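Local coordinates for penicillin-binding protein activator LpoA (Escherichia coli, PDB 6DR3) that regulates peptidoglycan synthesis as an outer-membrane lipoprotein that interacts with penicillin-binding protein 1A and stimulates that enzyme's transpeptidase activity in vitro, here as the amino-terminal domain of LpoA, at residues 140-145 / 212-217. Numbering follows the deposited sequence.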
ATOM      1  N   GLU A 140       1.027  -5.483   9.270  1.00 25.99           N
ATOM      2  CA  GLU A 140       0.681  -5.261   7.873  1.00 25.00           C
ATOM      3  C   GLU A 140       1.878  -5.370   6.939  1.00 22.92           C
ATOM      4  O   GLU A 140       1.697  -5.307   5.718  1.00 21.18           O
ATOM      5  CB  GLU A 140       0.030  -3.881   7.696  1.00 31.68           C
ATOM      6  CG  GLU A 140      -1.360  -3.742   8.318  1.00 45.13           C
ATOM      7  CD  GLU A 140      -1.326  -3.673   9.833  1.00 55.89           C
ATOM      8  OE1 GLU A 140      -1.921  -4.554  10.489  1.00 59.93           O
ATOM      9  OE2 GLU A 140      -0.698  -2.736  10.370  1.00 58.55           O
ATOM     10  N   LYS A 141       3.090  -5.537   7.476  1.00 27.30           N
ATOM     11  CA  LYS A 141       4.276  -5.616   6.627  1.00 23.78           C
ATOM     12  C   LYS A 141       4.349  -6.945   5.886  1.00 21.04           C
ATOM     13  O   LYS A 141       4.667  -6.976   4.692  1.00 20.10           O
ATOM     14  CB  LYS A 141       5.539  -5.420   7.465  1.00 28.46           C
ATOM     15  CG  LYS A 141       5.775  -4.000   7.940  1.00 35.27           C
ATOM     16  CD  LYS A 141       7.077  -3.907   8.726  1.00 38.88           C
ATOM     17  CE  LYS A 141       7.296  -2.515   9.299  1.00 40.57           C
ATOM     18  NZ  LYS A 141       7.359  -1.472   8.242  1.00 40.71           N
ATOM     19  N   GLN A 142       4.077  -8.056   6.579  1.00 27.82           N
ATOM     20  CA  GLN A 142       4.246  -9.374   5.970  1.00 29.28           C
ATOM     21  C   GLN A 142       3.443  -9.489   4.683  1.00 29.06           C
ATOM     22  O   GLN A 142       3.935 -10.008   3.672  1.00 25.92           O
ATOM     23  CB  GLN A 142       3.826 -10.462   6.959  1.00 29.64           C
ATOM     24  CG  GLN A 142       4.150 -11.876   6.501  1.00 30.19           C
ATOM     25  CD  GLN A 142       5.636 -12.160   6.519  1.00 28.58           C
ATOM     26  OE1 GLN A 142       6.242 -12.271   7.582  1.00 30.15           O
ATOM     27  NE2 GLN A 142       6.232 -12.273   5.339  1.00 25.65           N
ATOM     28  N   GLN A 143       2.198  -9.013   4.711  1.00 27.38           N
ATOM     29  CA  GLN A 143       1.359  -8.975   3.520  1.00 24.18           C
ATOM     30  C   GLN A 143       2.056  -8.239   2.379  1.00 24.87           C
ATOM     31  O   GLN A 143       2.085  -8.714   1.236  1.00 21.85           O
ATOM     32  CB  GLN A 143       0.028  -8.314   3.890  1.00 28.22           C
ATOM     33  CG  GLN A 143      -0.816  -7.847   2.735  1.00 37.50           C
ATOM     34  CD  GLN A 143      -0.594  -6.390   2.377  1.00 33.99           C
ATOM     35  OE1 GLN A 143      -0.143  -5.589   3.199  1.00 32.45           O
ATOM     36  NE2 GLN A 143      -0.916  -6.037   1.140  1.00 41.54           N
ATOM     37  N   ASN A 144       2.638  -7.076   2.677  1.00 22.16           N
ATOM     38  CA  ASN A 144       3.377  -6.324   1.669  1.00 22.00           C
ATOM     39  C   ASN A 144       4.615  -7.087   1.207  1.00 22.58           C
ATOM     40  O   ASN A 144       4.899  -7.162   0.005  1.00 17.42           O
ATOM     41  CB  ASN A 144       3.759  -4.955   2.239  1.00 23.65           C
ATOM     42  CG  ASN A 144       4.739  -4.201   1.360  1.00 26.21           C
ATOM     43  OD1 ASN A 144       5.909  -4.570   1.256  1.00 26.66           O
ATOM     44  ND2 ASN A 144       4.270  -3.128   0.736  1.00 25.11           N
ATOM     45  N   ILE A 145       5.365  -7.657   2.151  1.00 20.19           N
ATOM     46  CA  ILE A 145       6.573  -8.403   1.806  1.00 18.68           C
ATOM     47  C   ILE A 145       6.232  -9.587   0.907  1.00 17.44           C
ATOM     48  O   ILE A 145       6.921  -9.851  -0.087  1.00 16.60           O
ATOM     49  CB  ILE A 145       7.298  -8.845   3.093  1.00 23.89           C
ATOM     50  CG1 ILE A 145       7.916  -7.623   3.777  1.00 19.90           C
ATOM     51  CG2 ILE A 145       8.369  -9.900   2.799  1.00 27.41           C
ATOM     52  CD1 ILE A 145       8.386  -7.876   5.187  1.00 19.23           C
ATOM     53  N   LEU A 212      11.090 -12.737   6.551  1.00 29.67           N
ATOM     54  CA  LEU A 212      11.228 -13.459   5.296  1.00 25.51           C
ATOM     55  C   LEU A 212       9.865 -13.638   4.631  1.00 25.42           C
ATOM     56  O   LEU A 212       8.857 -13.826   5.323  1.00 28.13           O
ATOM     57  CB  LEU A 212      11.869 -14.827   5.531  1.00 27.91           C
ATOM     58  CG  LEU A 212      13.385 -14.857   5.717  1.00 29.92           C
ATOM     59  CD1 LEU A 212      13.821 -16.230   6.201  1.00 32.87           C
ATOM     60  CD2 LEU A 212      14.093 -14.499   4.417  1.00 25.34           C
ATOM     61  N   PRO A 213       9.792 -13.588   3.303  1.00 24.27           N
ATOM     62  CA  PRO A 213       8.537 -13.923   2.627  1.00 26.18           C
ATOM     63  C   PRO A 213       8.029 -15.285   3.084  1.00 27.81           C
ATOM     64  O   PRO A 213       8.790 -16.254   3.155  1.00 24.95           O
ATOM     65  CB  PRO A 213       8.916 -13.923   1.144  1.00 24.26           C
ATOM     66  CG  PRO A 213      10.094 -13.019   1.057  1.00 24.00           C
ATOM     67  CD  PRO A 213      10.843 -13.198   2.344  1.00 25.03           C
ATOM     68  N   THR A 214       6.738 -15.340   3.404  0.78 25.24           N
ATOM     69  CA  THR A 214       6.125 -16.590   3.839  0.78 29.31           C
ATOM     70  C   THR A 214       6.399 -17.715   2.849  0.78 30.63           C
ATOM     71  O   THR A 214       6.594 -18.870   3.244  0.78 32.42           O
ATOM     72  CB  THR A 214       4.619 -16.386   4.018  0.78 34.20           C
ATOM     73  OG1 THR A 214       4.391 -15.409   5.043  0.78 32.49           O
ATOM     74  CG2 THR A 214       3.922 -17.692   4.398  0.78 40.03           C
ATOM     75  N   GLN A 215       6.421 -17.394   1.554  1.00 31.94           N
ATOM     76  CA  GLN A 215       6.594 -18.423   0.535  1.00 32.87           C
ATOM     77  C   GLN A 215       7.955 -19.097   0.646  1.00 29.12           C
ATOM     78  O   GLN A 215       8.107 -20.254   0.238  1.00 32.75           O
ATOM     79  CB  GLN A 215       6.412 -17.818  -0.858  1.00 34.48           C
ATOM     80  CG  GLN A 215       5.091 -17.079  -1.055  1.00 38.27           C
ATOM     81  CD  GLN A 215       5.195 -15.592  -0.757  1.00 38.01           C
ATOM     82  OE1 GLN A 215       5.849 -15.181   0.203  1.00 30.73           O
ATOM     83  NE2 GLN A 215       4.553 -14.776  -1.588  1.00 34.96           N
ATOM     84  N   LEU A 216       8.951 -18.398   1.189  1.00 30.14           N
ATOM     85  CA  LEU A 216      10.289 -18.959   1.326  1.00 37.23           C
ATOM     86  C   LEU A 216      10.506 -19.671   2.654  1.00 45.28           C
ATOM     87  O   LEU A 216      11.441 -20.472   2.765  1.00 46.11           O
ATOM     88  CB  LEU A 216      11.341 -17.855   1.165  1.00 32.15           C
ATOM     89  CG  LEU A 216      11.378 -17.191  -0.214  1.00 25.65           C
ATOM     90  CD1 LEU A 216      12.340 -16.010  -0.224  1.00 24.24           C
ATOM     91  CD2 LEU A 216      11.758 -18.201  -1.289  1.00 27.92           C
ATOM     92  N   VAL A 217       9.673 -19.404   3.657  1.00 44.89           N
ATOM     93  CA  VAL A 217       9.776 -20.096   4.940  1.00 48.97           C
ATOM     94  C   VAL A 217       8.984 -21.396   4.927  1.00 55.83           C
ATOM     95  O   VAL A 217       9.491 -22.449   5.321  1.00 50.96           O
ATOM     96  CB  VAL A 217       9.309 -19.162   6.078  1.00 49.78           C
ATOM     97  CG1 VAL A 217       9.344 -19.883   7.424  1.00 52.87           C
ATOM     98  CG2 VAL A 217      10.170 -17.909   6.126  1.00 47.14           C
TER
HETATM   99  O   HOH W   1       8.209 -14.200   7.777  1.00 36.70           O
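Gln142 and Ile145 of helix 138-153 meet Leu212, Pro213 and Thr214 in a small helix-to-turn contact, part polar and part apolar, within the all-helical, TPR-like amino-terminal domain of LpoA. It brings the start of the short helix 214-217, the last of this domain construct, against a helix from the middle of the chain. The polar part rests on the amide of Gln142. Gln142 extends its CG away from the backbone N (chi1 -172°) and then bends at chi2, which carries the amide across to the turn. NE2 donates to Leu212 O over 3.1 Å, with an N-H...O angle of 150°; it comes from above the carbonyl plane, while the oxygen is tilted about 20° out of the plane of the amide. The other end of the same amide is linked by water: one molecule donates to Gln142 OE1 at 2.8 Å and to Leu212 O at 2.6 Å, so this carbonyl receives two donors and both ends of the Gln142 amide are engaged. NE2 also bonds to Asp146, whose carboxylate accepts from Thr214 N at the start of the short helix as well. In one of its two modelled conformers, Thr214 OG1 comes to 3.6 Å from Gln142 NE2. Pro213 occupies the N-cap position, and its carbonyl receives Leu216 N at 2.9 Å. Trp175 of helix 170-185 touches both Ile145 and Pro213, extending the apolar part. There, the Ile145 CG2 methyl lies 4.0 Å from Pro213 CG and 4.1 Å from Pro213 CD, the methyl sitting over one face of the proline ring.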